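Local coordinates for protein lysyl oxidase (Pichia pastoris, PDB 1W7C) that probably oxidises primary amines, among them peptidyl lysine side chains, to aldehydes with the help of copper and a topaquinone cofactor, at residues Glu31-Leu36 / Leu56-Leu61; Tyr40-Val45 / Thr85-Gly90; Thr46-Asp49 / Asn53-Leu56. All coordinates share one frame; numbering follows the deposited sequence.

The three contacts lie in one region of the N2 domain of this copper amine oxidase, away from the copper and topaquinone. Contact 1 sets helix 26-39 on strand 53-61. Contact 2 brings the chain after that helix against strand 82-89, and contact 3 lies in the loop it closes. The centres of contacts 2 and 3 are about 6 Å apart, those of contacts 1 and 2 about 11 Å. Strands 53-61 and 82-89 are antiparallel neighbours, and L56 N to V86 O (2.8 Å) is a probable hydrogen bond. Contacts 1 and 3 share L56. Contact 2 carries the NAG on N41, and the D49 side chain of contact 3 is about 7 Å from a bound NAG.

Contact 1: Glu31-Leu36 / Leu56-Leu61; sequences EVLDLL and LWIETL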
ATOM      1  N   GLU A  31     -22.967  35.287 -18.795  1.00 25.21           N
ATOM      2  CA  GLU A  31     -22.986  36.677 -18.319  1.00 25.21           C
ATOM      3  C   GLU A  31     -21.575  37.272 -18.310  1.00 23.97           C
ATOM      4  O   GLU A  31     -21.364  38.435 -18.701  1.00 23.19           O
ATOM      5  CB  GLU A  31     -23.576  36.747 -16.904  1.00 29.26           C
ATOM      6  CG  GLU A  31     -25.083  36.682 -16.855  1.00 36.26           C
ATOM      7  CD  GLU A  31     -25.650  37.301 -15.588  1.00 37.80           C
ATOM      8  OE1 GLU A  31     -25.074  37.088 -14.503  1.00 39.97           O
ATOM      9  OE2 GLU A  31     -26.658  38.017 -15.687  1.00 55.49           O
ATOM     10  N   VAL A  32     -20.604  36.486 -17.862  1.00 21.57           N
ATOM     11  CA  VAL A  32     -19.237  36.974 -17.795  1.00 21.60           C
ATOM     12  C   VAL A  32     -18.677  37.175 -19.208  1.00 24.54           C
ATOM     13  O   VAL A  32     -18.047  38.193 -19.505  1.00 22.20           O
ATOM     14  CB  VAL A  32     -18.339  36.029 -16.960  1.00 21.55           C
ATOM     15  CG1 VAL A  32     -16.887  36.427 -17.047  1.00 20.20           C
ATOM     16  CG2 VAL A  32     -18.793  36.008 -15.518  1.00 22.04           C
ATOM     17  N   LEU A  33     -18.900  36.205 -20.084  1.00 22.05           N
ATOM     18  CA  LEU A  33     -18.369  36.303 -21.445  1.00 26.32           C
ATOM     19  C   LEU A  33     -18.985  37.514 -22.149  1.00 23.31           C
ATOM     20  O   LEU A  33     -18.309  38.258 -22.861  1.00 24.40           O
ATOM     21  CB  LEU A  33     -18.659  34.997 -22.202  1.00 27.21           C
ATOM     22  CG  LEU A  33     -18.048  34.800 -23.586  1.00 26.87           C
ATOM     23  CD1 LEU A  33     -16.565  34.834 -23.562  1.00 28.07           C
ATOM     24  CD2 LEU A  33     -18.515  33.484 -24.147  1.00 32.40           C
ATOM     25  N   ASP A  34     -20.276  37.725 -21.922  1.00 25.17           N
ATOM     26  CA  ASP A  34     -20.997  38.858 -22.515  1.00 24.14           C
ATOM     27  C   ASP A  34     -20.384  40.178 -22.038  1.00 24.28           C
ATOM     28  O   ASP A  34     -20.197  41.118 -22.825  1.00 26.10           O
ATOM     29  CB  ASP A  34     -22.492  38.816 -22.163  1.00 29.15           C
ATOM     30  CG  ASP A  34     -23.273  37.736 -22.915  1.00 30.39           C
ATOM     31  OD1 ASP A  34     -22.774  37.103 -23.887  1.00 31.82           O
ATOM     32  OD2 ASP A  34     -24.445  37.464 -22.586  1.00 36.58           O
ATOM     33  N   LEU A  35     -20.060  40.253 -20.748  1.00 24.58           N
ATOM     34  CA  LEU A  35     -19.496  41.485 -20.176  1.00 24.97           C
ATOM     35  C   LEU A  35     -18.090  41.731 -20.695  1.00 23.48           C
ATOM     36  O   LEU A  35     -17.723  42.872 -20.975  1.00 25.83           O
ATOM     37  CB  LEU A  35     -19.513  41.441 -18.652  1.00 26.69           C
ATOM     38  CG  LEU A  35     -19.073  42.716 -17.923  1.00 27.81           C
ATOM     39  CD1 LEU A  35     -19.912  43.907 -18.341  1.00 29.96           C
ATOM     40  CD2 LEU A  35     -19.126  42.503 -16.413  1.00 28.08           C
ATOM     41  N   LEU A  36     -17.318  40.668 -20.863  1.00 23.05           N
ATOM     42  CA  LEU A  36     -15.991  40.795 -21.440  1.00 22.36           C
ATOM     43  C   LEU A  36     -16.113  41.324 -22.876  1.00 22.32           C
ATOM     44  O   LEU A  36     -15.351  42.215 -23.262  1.00 24.50           O
ATOM     45  CB  LEU A  36     -15.232  39.462 -21.391  1.00 22.40           C
ATOM     46  CG  LEU A  36     -14.802  39.015 -20.003  1.00 22.02           C
ATOM     47  CD1 LEU A  36     -14.262  37.623 -20.084  1.00 24.10           C
ATOM     48  CD2 LEU A  36     -13.732  39.926 -19.410  1.00 26.71           C
ATOM     49  N   LEU A  56      -9.666  32.974 -22.774  1.00 18.33           N
ATOM     50  CA  LEU A  56      -9.307  31.562 -22.582  1.00 18.13           C
ATOM     51  C   LEU A  56     -10.232  30.835 -21.616  1.00 16.56           C
ATOM     52  O   LEU A  56     -10.828  29.825 -21.970  1.00 18.52           O
ATOM     53  CB  LEU A  56      -7.859  31.396 -22.085  1.00 22.16           C
ATOM     54  CG  LEU A  56      -6.726  31.584 -23.056  1.00 23.73           C
ATOM     55  CD1 LEU A  56      -6.448  33.061 -23.233  1.00 28.59           C
ATOM     56  CD2 LEU A  56      -5.486  30.843 -22.532  1.00 37.56           C
ATOM     57  N   TRP A  57     -10.288  31.360 -20.388  1.00 17.61           N
ATOM     58  CA  TRP A  57     -10.886  30.665 -19.251  1.00 17.05           C
ATOM     59  C   TRP A  57     -11.822  31.580 -18.467  1.00 16.10           C
ATOM     60  O   TRP A  57     -11.582  32.792 -18.372  1.00 17.54           O
ATOM     61  CB  TRP A  57      -9.786  30.151 -18.323  1.00 16.31           C
ATOM     62  CG  TRP A  57      -8.942  29.103 -18.952  1.00 15.81           C
ATOM     63  CD1 TRP A  57      -9.355  28.099 -19.794  1.00 17.76           C
ATOM     64  CD2 TRP A  57      -7.526  28.976 -18.843  1.00 18.50           C
ATOM     65  NE1 TRP A  57      -8.277  27.348 -20.189  1.00 18.36           N
ATOM     66  CE2 TRP A  57      -7.146  27.857 -19.609  1.00 18.05           C
ATOM     67  CE3 TRP A  57      -6.529  29.689 -18.151  1.00 20.54           C
ATOM     68  CZ2 TRP A  57      -5.811  27.449 -19.737  1.00 21.83           C
ATOM     69  CZ3 TRP A  57      -5.201  29.280 -18.274  1.00 20.92           C
ATOM     70  CH2 TRP A  57      -4.857  28.168 -19.058  1.00 22.53           C
ATOM     71  N   ILE A  58     -12.901  30.990 -17.963  1.00 16.96           N
ATOM     72  CA  ILE A  58     -13.859  31.636 -17.078  1.00 16.06           C
ATOM     73  C   ILE A  58     -14.316  30.596 -16.061  1.00 16.16           C
ATOM     74  O   ILE A  58     -14.925  29.603 -16.445  1.00 17.23           O
ATOM     75  CB  ILE A  58     -15.109  32.152 -17.831  1.00 19.01           C
ATOM     76  CG1 ILE A  58     -14.734  33.151 -18.921  1.00 19.38           C
ATOM     77  CG2 ILE A  58     -16.067  32.768 -16.823  1.00 19.70           C
ATOM     78  CD1 ILE A  58     -15.902  33.572 -19.810  1.00 20.14           C
ATOM     79  N   GLU A  59     -13.951  30.810 -14.798  1.00 16.24           N
ATOM     80  CA  GLU A  59     -14.259  29.838 -13.758  1.00 15.61           C
ATOM     81  C   GLU A  59     -14.542  30.496 -12.416  1.00 15.90           C
ATOM     82  O   GLU A  59     -14.294  31.680 -12.221  1.00 16.86           O
ATOM     83  CB  GLU A  59     -13.135  28.816 -13.602  1.00 15.42           C
ATOM     84  CG  GLU A  59     -11.865  29.405 -13.033  1.00 16.35           C
ATOM     85  CD  GLU A  59     -10.880  28.373 -12.501  1.00 19.85           C
ATOM     86  OE1 GLU A  59     -11.187  27.162 -12.496  1.00 19.24           O
ATOM     87  OE2 GLU A  59      -9.799  28.827 -12.067  1.00 18.06           O
ATOM     88  N   THR A  60     -15.047  29.694 -11.473  1.00 16.57           N
ATOM     89  CA  THR A  60     -15.282  30.196 -10.125  1.00 16.60           C
ATOM     90  C   THR A  60     -13.990  30.625  -9.453  1.00 16.05           C
ATOM     91  O   THR A  60     -13.021  29.868  -9.444  1.00 17.33           O
ATOM     92  CB  THR A  60     -15.936  29.122  -9.301  1.00 17.71           C
ATOM     93  OG1 THR A  60     -17.207  28.812  -9.888  1.00 17.21           O
ATOM     94  CG2 THR A  60     -16.202  29.599  -7.870  1.00 18.11           C
ATOM     95  N   LEU A  61     -13.979  31.839  -8.902  1.00 17.30           N
ATOM     96  CA  LEU A  61     -12.943  32.259  -7.974  1.00 17.72           C
ATOM     97  C   LEU A  61     -13.466  31.891  -6.591  1.00 16.30           C
ATOM     98  O   LEU A  61     -14.404  32.528  -6.092  1.00 18.03           O
ATOM     99  CB  LEU A  61     -12.692  33.764  -8.093  1.00 18.16           C
ATOM    100  CG  LEU A  61     -11.634  34.313  -7.158  1.00 17.46           C
ATOM    101  CD1 LEU A  61     -10.260  33.745  -7.458  1.00 18.10           C
ATOM    102  CD2 LEU A  61     -11.607  35.837  -7.274  1.00 20.27           C
TER
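Helix segment 31-36 packs on strand segment 56-61 with their axes 9.8 Å apart at closest approach. Their N-to-C directions differ by 131°, nearer antiparallel than parallel. V32 and I58 are the closest pair of backbone positions. This is the helix-on-sheet layer of the N2 domain: helix 26-39 covers one face of an antiparallel sheet. The contact is buried and wholly apolar, and it is centred on the side chain of I58.

I58 points at the helix and meets three residues with two different methyls. Its CG2 goes to V32, where CG1 lies 3.8 Å away. The two side chains run past each other in opposite directions. V32 CG1 is anti to its own backbone N (chi1 172°), which places this methyl against the strand. I58 CD1 reaches further, to L33 and, more loosely, L36, and it also comes near V32 CG1. L33 crosses I58 at about a right angle, and its CB and CD1 both touch that methyl. L36 CD1 is 4.4 Å from I58 CD1. Replacing I58 with alanine would probably open a gap under V32 and L33, since both methyls that reach the helix would be gone.

F387 of strand 380-388 also touches both L33 and I58, so strand 380-388 also borders this apolar cluster. At the start of the strand segment, L56 and W57 both face V86 in a classic beta bulge. The extended I58 side chain (chi2 173°) carries CD1 to within 3.9 Å of L33 CB.

Contact 2: Tyr40-Val45 / Thr85-Gly90; sequences YNITEV and TVVYFG. With NAG (2-acetamido-2-deoxy-beta-D-glucopyranose), chain Q.
Segment 40-45 has no regular structure and runs beside strand segment 85-90, with the closest CA atoms, those of I42 and F89, 8.9 Å apart. The main pair is Y40 and F89. Their rings form a T-shaped (edge-to-face) stack, with planes at 76° and centroids 5.1 Å apart. F89 gives the edge and Y40 the face. F89 CZ sits over the centre of the Y40 ring, while CE2 approaches nearer the rim, 3.8 Å from Y40 CD2. With Y40 CG anti to its carbonyl carbon (chi1 -51°), the ring presents one face to F89.

Y40 is the first residue to leave the helical conformation after helix 26-39. The stack therefore joins the chain leaving this helix to the antiparallel sheet of the N2 domain. L100 of strand 96-103 touches both Y40 and V87.

I42 makes a smaller apolar contact beside the rings. The end of its side chain bends toward the strand, and CD1 lies 4.2 Å from V87 CG1. V87 CG1 also lies above one face of the F89 ring, toward its rim.

N41 carries an N-linked glycan: its ND2 is bonded to C1 of the NAG at 1.4 Å.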
ATOM      1  N   TYR A  40     -14.209  44.928 -23.784  1.00 24.37           N
ATOM      2  CA  TYR A  40     -13.000  44.850 -24.601  1.00 25.62           C
ATOM      3  C   TYR A  40     -13.386  44.425 -26.014  1.00 25.49           C
ATOM      4  O   TYR A  40     -14.483  43.911 -26.239  1.00 26.94           O
ATOM      5  CB  TYR A  40     -12.026  43.815 -24.009  1.00 27.68           C
ATOM      6  CG  TYR A  40     -11.731  43.995 -22.537  1.00 24.13           C
ATOM      7  CD1 TYR A  40     -12.193  43.090 -21.597  1.00 27.44           C
ATOM      8  CD2 TYR A  40     -10.992  45.047 -22.091  1.00 23.83           C
ATOM      9  CE1 TYR A  40     -11.925  43.253 -20.250  1.00 25.63           C
ATOM     10  CE2 TYR A  40     -10.730  45.227 -20.742  1.00 27.32           C
ATOM     11  CZ  TYR A  40     -11.185  44.314 -19.834  1.00 24.83           C
ATOM     12  OH  TYR A  40     -10.913  44.477 -18.503  1.00 30.56           O
ATOM     13  N   ASN A  41     -12.479  44.649 -26.964  1.00 23.29           N
ATOM     14  CA  ASN A  41     -12.635  44.086 -28.309  1.00 24.39           C
ATOM     15  C   ASN A  41     -12.147  42.656 -28.285  1.00 22.93           C
ATOM     16  O   ASN A  41     -10.936  42.401 -28.332  1.00 23.22           O
ATOM     17  CB  ASN A  41     -11.791  44.943 -29.271  0.60 38.20           C
ATOM     18  CG  ASN A  41     -12.010  44.613 -30.738  0.60 40.46           C
ATOM     19  OD1 ASN A  41     -12.551  43.559 -31.096  0.60 31.45           O
ATOM     20  ND2 ASN A  41     -11.571  45.538 -31.601  0.60 32.14           N
ATOM     21  N   ILE A  42     -13.093  41.727 -28.185  1.00 26.26           N
ATOM     22  CA  ILE A  42     -12.793  40.304 -28.095  1.00 23.76           C
ATOM     23  C   ILE A  42     -13.046  39.656 -29.451  1.00 24.50           C
ATOM     24  O   ILE A  42     -14.131  39.802 -30.038  1.00 26.46           O
ATOM     25  CB  ILE A  42     -13.681  39.637 -26.998  1.00 24.15           C
ATOM     26  CG1 ILE A  42     -13.438  40.250 -25.613  1.00 25.59           C
ATOM     27  CG2 ILE A  42     -13.504  38.123 -26.993  1.00 24.81           C
ATOM     28  CD1 ILE A  42     -12.012  40.157 -25.111  1.00 25.02           C
ATOM     29  N   THR A  43     -12.032  38.928 -29.922  1.00 23.40           N
ATOM     30  CA  THR A  43     -12.099  38.138 -31.141  1.00 22.97           C
ATOM     31  C   THR A  43     -12.396  36.679 -30.775  1.00 24.06           C
ATOM     32  O   THR A  43     -11.869  36.164 -29.771  1.00 23.23           O
ATOM     33  CB  THR A  43     -10.746  38.251 -31.863  1.00 21.40           C
ATOM     34  OG1 THR A  43     -10.508  39.624 -32.208  1.00 25.58           O
ATOM     35  CG2 THR A  43     -10.739  37.471 -33.185  1.00 25.43           C
ATOM     36  N   GLU A  44     -13.232  36.017 -31.570  1.00 25.19           N
ATOM     37  CA  GLU A  44     -13.451  34.568 -31.416  1.00 24.34           C
ATOM     38  C   GLU A  44     -12.134  33.847 -31.614  1.00 23.24           C
ATOM     39  O   GLU A  44     -11.357  34.199 -32.497  1.00 24.87           O
ATOM     40  CB  GLU A  44     -14.462  34.061 -32.448  1.00 30.40           C
ATOM     41  CG  GLU A  44     -15.868  34.591 -32.257  1.00 33.67           C
ATOM     42  CD  GLU A  44     -16.739  34.352 -33.484  1.00 66.18           C
ATOM     43  OE1 GLU A  44     -16.783  35.236 -34.372  1.00 92.74           O
ATOM     44  OE2 GLU A  44     -17.363  33.275 -33.564  1.00 65.78           O
ATOM     45  N   VAL A  45     -11.906  32.814 -30.810  1.00 24.23           N
ATOM     46  CA  VAL A  45     -10.651  32.096 -30.812  1.00 27.58           C
ATOM     47  C   VAL A  45     -10.336  31.540 -32.198  1.00 25.99           C
ATOM     48  O   VAL A  45      -9.173  31.522 -32.617  1.00 25.78           O
ATOM     49  CB  VAL A  45     -10.688  30.992 -29.749  1.00 35.22           C
ATOM     50  CG1 VAL A  45      -9.461  30.095 -29.870  1.00 27.52           C
ATOM     51  CG2 VAL A  45     -10.784  31.638 -28.309  1.00 36.04           C
ATOM     52  N   THR A  85     -11.217  35.045 -14.680  1.00 16.79           N
ATOM     53  CA  THR A  85     -11.099  34.905 -16.142  1.00 17.49           C
ATOM     54  C   THR A  85      -9.668  35.134 -16.550  1.00 18.93           C
ATOM     55  O   THR A  85      -8.907  35.821 -15.882  1.00 18.45           O
ATOM     56  CB  THR A  85     -12.042  35.912 -16.845  0.70 20.03           C
ATOM     57  OG1 THR A  85     -11.564  37.260 -16.651  0.70 20.83           O
ATOM     58  CG2 THR A  85     -13.462  35.885 -16.217  0.70 21.61           C
ATOM     59  N   VAL A  86      -9.265  34.476 -17.614  1.00 18.17           N
ATOM     60  CA  VAL A  86      -7.952  34.695 -18.194  1.00 15.98           C
ATOM     61  C   VAL A  86      -8.216  35.071 -19.654  1.00 15.53           C
ATOM     62  O   VAL A  86      -8.876  34.315 -20.399  1.00 17.62           O
ATOM     63  CB  VAL A  86      -7.035  33.460 -18.078  1.00 17.28           C
ATOM     64  CG1 VAL A  86      -5.661  33.771 -18.638  1.00 20.70           C
ATOM     65  CG2 VAL A  86      -6.971  32.965 -16.608  1.00 20.43           C
ATOM     66  N   VAL A  87      -7.661  36.228 -20.047  1.00 17.97           N
ATOM     67  CA  VAL A  87      -7.891  36.832 -21.346  1.00 17.78           C
ATOM     68  C   VAL A  87      -6.508  37.129 -21.930  1.00 19.37           C
ATOM     69  O   VAL A  87      -5.640  37.701 -21.264  1.00 19.02           O
ATOM     70  CB  VAL A  87      -8.717  38.126 -21.223  1.00 20.11           C
ATOM     71  CG1 VAL A  87      -8.932  38.795 -22.584  1.00 21.06           C
ATOM     72  CG2 VAL A  87     -10.049  37.854 -20.512  1.00 22.06           C
ATOM     73  N   TYR A  88      -6.308  36.754 -23.187  1.00 18.50           N
ATOM     74  CA  TYR A  88      -5.124  37.197 -23.905  1.00 17.73           C
ATOM     75  C   TYR A  88      -5.378  38.557 -24.515  1.00 18.78           C
ATOM     76  O   TYR A  88      -6.374  38.752 -25.200  1.00 19.07           O
ATOM     77  CB  TYR A  88      -4.733  36.207 -24.996  1.00 17.52           C
ATOM     78  CG  TYR A  88      -3.519  36.690 -25.744  1.00 18.87           C
ATOM     79  CD1 TYR A  88      -2.248  36.607 -25.180  1.00 18.94           C
ATOM     80  CD2 TYR A  88      -3.644  37.322 -26.982  1.00 21.24           C
ATOM     81  CE1 TYR A  88      -1.140  37.089 -25.844  1.00 20.34           C
ATOM     82  CE2 TYR A  88      -2.529  37.787 -27.641  1.00 19.80           C
ATOM     83  CZ  TYR A  88      -1.289  37.686 -27.066  1.00 19.57           C
ATOM     84  OH  TYR A  88      -0.173  38.128 -27.731  1.00 20.31           O
ATOM     85  N   PHE A  89      -4.486  39.489 -24.220  1.00 19.82           N
ATOM     86  CA  PHE A  89      -4.494  40.809 -24.848  1.00 20.08           C
ATOM     87  C   PHE A  89      -3.305  40.999 -25.776  1.00 19.80           C
ATOM     88  O   PHE A  89      -2.158  41.133 -25.310  1.00 21.26           O
ATOM     89  CB  PHE A  89      -4.481  41.910 -23.796  1.00 21.56           C
ATOM     90  CG  PHE A  89      -5.755  41.995 -23.000  1.00 20.35           C
ATOM     91  CD1 PHE A  89      -5.842  41.400 -21.757  1.00 20.71           C
ATOM     92  CD2 PHE A  89      -6.875  42.624 -23.512  1.00 22.77           C
ATOM     93  CE1 PHE A  89      -6.999  41.453 -21.028  1.00 24.01           C
ATOM     94  CE2 PHE A  89      -8.043  42.698 -22.773  1.00 23.62           C
ATOM     95  CZ  PHE A  89      -8.097  42.112 -21.518  1.00 26.20           C
ATOM     96  N   GLY A  90      -3.601  41.081 -27.081  1.00 20.75           N
ATOM     97  CA  GLY A  90      -2.599  41.312 -28.095  1.00 23.07           C
ATOM     98  C   GLY A  90      -2.686  42.676 -28.755  1.00 23.16           C
ATOM     99  O   GLY A  90      -1.834  42.998 -29.550  1.00 24.56           O
TER
HETATM  100  C1  NAG Q 815     -11.558  45.155 -32.997  0.60 36.72           C
HETATM  101  C2  NAG Q 815     -11.733  46.523 -33.665  0.60 35.24           C
HETATM  102  C3  NAG Q 815     -11.636  46.373 -35.178  0.60 34.86           C
HETATM  103  C4  NAG Q 815     -10.396  45.587 -35.587  0.60 44.11           C
HETATM  104  C5  NAG Q 815     -10.231  44.316 -34.755  0.60 38.43           C
HETATM  105  C6  NAG Q 815      -8.883  43.672 -35.041  0.60 38.54           C
HETATM  106  C7  NAG Q 815     -13.257  48.361 -33.036  0.60 33.12           C
HETATM  107  C8  NAG Q 815     -14.682  48.722 -32.733  0.60 33.99           C
HETATM  108  N2  NAG Q 815     -13.035  47.073 -33.329  0.60 34.54           N
HETATM  109  O3  NAG Q 815     -11.601  47.643 -35.792  0.60 39.36           O
HETATM  110  O4  NAG Q 815     -10.498  45.249 -36.955  0.60 41.10           O
HETATM  111  O5  NAG Q 815     -10.303  44.623 -33.377  0.60 33.29           O
HETATM  112  O6  NAG Q 815      -8.685  42.587 -34.163  0.60 54.40           O
HETATM  113  O7  NAG Q 815     -12.383  49.237 -33.005  0.60 32.57           O

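Contact 3: Thr46-Asp49 / Asn53-Leu56; sequences TKAD and NYVL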
ATOM      1  N   THR A  46     -11.370  31.113 -32.921  1.00 28.96           N
ATOM      2  CA  THR A  46     -11.182  30.572 -34.276  1.00 30.38           C
ATOM      3  C   THR A  46     -10.703  31.612 -35.312  1.00 30.55           C
ATOM      4  O   THR A  46     -10.267  31.238 -36.396  1.00 32.09           O
ATOM      5  CB  THR A  46     -12.465  29.856 -34.784  1.00 38.44           C
ATOM      6  OG1 THR A  46     -13.628  30.681 -34.583  1.00 38.53           O
ATOM      7  CG2 THR A  46     -12.739  28.579 -33.976  1.00 48.10           C
ATOM      8  N   LYS A  47     -10.766  32.898 -34.967  1.00 28.22           N
ATOM      9  CA  LYS A  47     -10.314  33.972 -35.847  1.00 28.85           C
ATOM     10  C   LYS A  47      -9.118  34.750 -35.290  1.00 27.65           C
ATOM     11  O   LYS A  47      -8.670  35.715 -35.886  1.00 28.84           O
ATOM     12  CB  LYS A  47     -11.485  34.938 -36.098  1.00 29.99           C
ATOM     13  CG  LYS A  47     -12.699  34.271 -36.764  1.00 38.06           C
ATOM     14  CD  LYS A  47     -13.877  35.217 -36.879  1.00 42.51           C
ATOM     15  CE  LYS A  47     -15.099  34.546 -37.522  1.00 59.30           C
ATOM     16  NZ  LYS A  47     -16.312  35.405 -37.418  1.00 48.36           N
ATOM     17  N   ALA A  48      -8.597  34.290 -34.157  1.00 22.93           N
ATOM     18  CA  ALA A  48      -7.620  35.011 -33.379  1.00 22.98           C
ATOM     19  C   ALA A  48      -6.183  34.682 -33.782  1.00 25.43           C
ATOM     20  O   ALA A  48      -5.886  33.597 -34.282  1.00 25.37           O
ATOM     21  CB  ALA A  48      -7.830  34.725 -31.878  1.00 23.15           C
ATOM     22  N   ASP A  49      -5.299  35.644 -33.553  1.00 23.85           N
ATOM     23  CA  ASP A  49      -3.861  35.441 -33.663  1.00 25.41           C
ATOM     24  C   ASP A  49      -3.172  36.166 -32.499  1.00 23.12           C
ATOM     25  O   ASP A  49      -3.840  36.629 -31.583  1.00 22.73           O
ATOM     26  CB  ASP A  49      -3.345  35.859 -35.065  1.00 27.26           C
ATOM     27  CG  ASP A  49      -3.483  37.336 -35.356  1.00 30.85           C
ATOM     28  OD1 ASP A  49      -3.537  38.177 -34.438  1.00 25.69           O
ATOM     29  OD2 ASP A  49      -3.491  37.751 -36.526  1.00 44.56           O
ATOM     30  N   ASN A  53      -7.236  40.065 -29.142  1.00 20.45           N
ATOM     31  CA  ASN A  53      -7.602  39.738 -27.763  1.00 22.47           C
ATOM     32  C   ASN A  53      -8.607  38.623 -27.808  1.00 20.01           C
ATOM     33  O   ASN A  53      -9.498  38.637 -28.655  1.00 21.93           O
ATOM     34  CB  ASN A  53      -8.262  40.912 -27.033  1.00 20.64           C
ATOM     35  CG  ASN A  53      -7.530  42.220 -27.214  1.00 21.97           C
ATOM     36  OD1 ASN A  53      -6.305  42.279 -27.162  1.00 21.11           O
ATOM     37  ND2 ASN A  53      -8.298  43.306 -27.386  1.00 22.24           N
ATOM     38  N   TYR A  54      -8.497  37.673 -26.893  1.00 18.46           N
ATOM     39  CA  TYR A  54      -9.469  36.590 -26.830  1.00 18.35           C
ATOM     40  C   TYR A  54      -9.539  35.993 -25.445  1.00 20.12           C
ATOM     41  O   TYR A  54      -8.604  36.078 -24.675  1.00 20.48           O
ATOM     42  CB  TYR A  54      -9.173  35.501 -27.849  1.00 19.24           C
ATOM     43  CG  TYR A  54      -7.774  34.925 -27.801  1.00 20.29           C
ATOM     44  CD1 TYR A  54      -7.472  33.838 -27.012  1.00 20.72           C
ATOM     45  CD2 TYR A  54      -6.765  35.465 -28.578  1.00 20.01           C
ATOM     46  CE1 TYR A  54      -6.193  33.295 -26.989  1.00 20.76           C
ATOM     47  CE2 TYR A  54      -5.460  34.951 -28.557  1.00 20.31           C
ATOM     48  CZ  TYR A  54      -5.188  33.862 -27.775  1.00 19.63           C
ATOM     49  OH  TYR A  54      -3.900  33.373 -27.779  1.00 20.54           O
ATOM     50  N   VAL A  55     -10.676  35.390 -25.131  1.00 18.75           N
ATOM     51  CA  VAL A  55     -10.878  34.818 -23.810  1.00 19.66           C
ATOM     52  C   VAL A  55     -10.454  33.337 -23.776  1.00 18.69           C
ATOM     53  O   VAL A  55     -10.880  32.527 -24.619  1.00 23.02           O
ATOM     54  CB  VAL A  55     -12.371  34.956 -23.386  1.00 22.26           C
ATOM     55  CG1 VAL A  55     -12.635  34.347 -22.001  1.00 22.99           C
ATOM     56  CG2 VAL A  55     -12.782  36.420 -23.385  1.00 24.62           C
ATOM     57  N   LEU A  56      -9.666  32.974 -22.774  1.00 18.33           N
ATOM     58  CA  LEU A  56      -9.307  31.562 -22.582  1.00 18.13           C
ATOM     59  C   LEU A  56     -10.232  30.835 -21.616  1.00 16.56           C
ATOM     60  O   LEU A  56     -10.828  29.825 -21.970  1.00 18.52           O
ATOM     61  CB  LEU A  56      -7.859  31.396 -22.085  1.00 22.16           C
ATOM     62  CG  LEU A  56      -6.726  31.584 -23.056  1.00 23.73           C
ATOM     63  CD1 LEU A  56      -6.448  33.061 -23.233  1.00 28.59           C
ATOM     64  CD2 LEU A  56      -5.486  30.843 -22.532  1.00 37.56           C
TER
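A48 and Y54 point toward each other across the turn that leads into strand 53-61. The A48 methyl meets the Y54 ring obliquely. Its CB is 3.5 Å from Y54 CD2, and CG and CE2 of the ring are both about 4.1 Å from it. D49 approaches differently: its carbonyl O lies at the ring edge, near the plane, 3.8 Å from Y54 CE2. The D49 side chain starts away from the strand, and its OD1 is hydrogen-bonded to the backbone N of F51 in the turn.

The Y54 ring is set by an uncommon first torsion. CG lies between the backbone N and the carbonyl carbon (chi1 54°), and chi2 is 90°. This sets CD2 against the A48 methyl and CE2 near D49 O. The contact thus joins the turn to Y54, and I137 of helix 136-150, further along the chain, touches both A48 and Y54.

The phenol OH is hydrogen-bonded to D135 OD1, which fixes the far end of the ring. Across the contact itself, the A48 methyl adds an apolar touch, and D49 O lies near the ring edge without a hydrogen bond. The fit of this turn to the ring therefore probably rests mainly on shape.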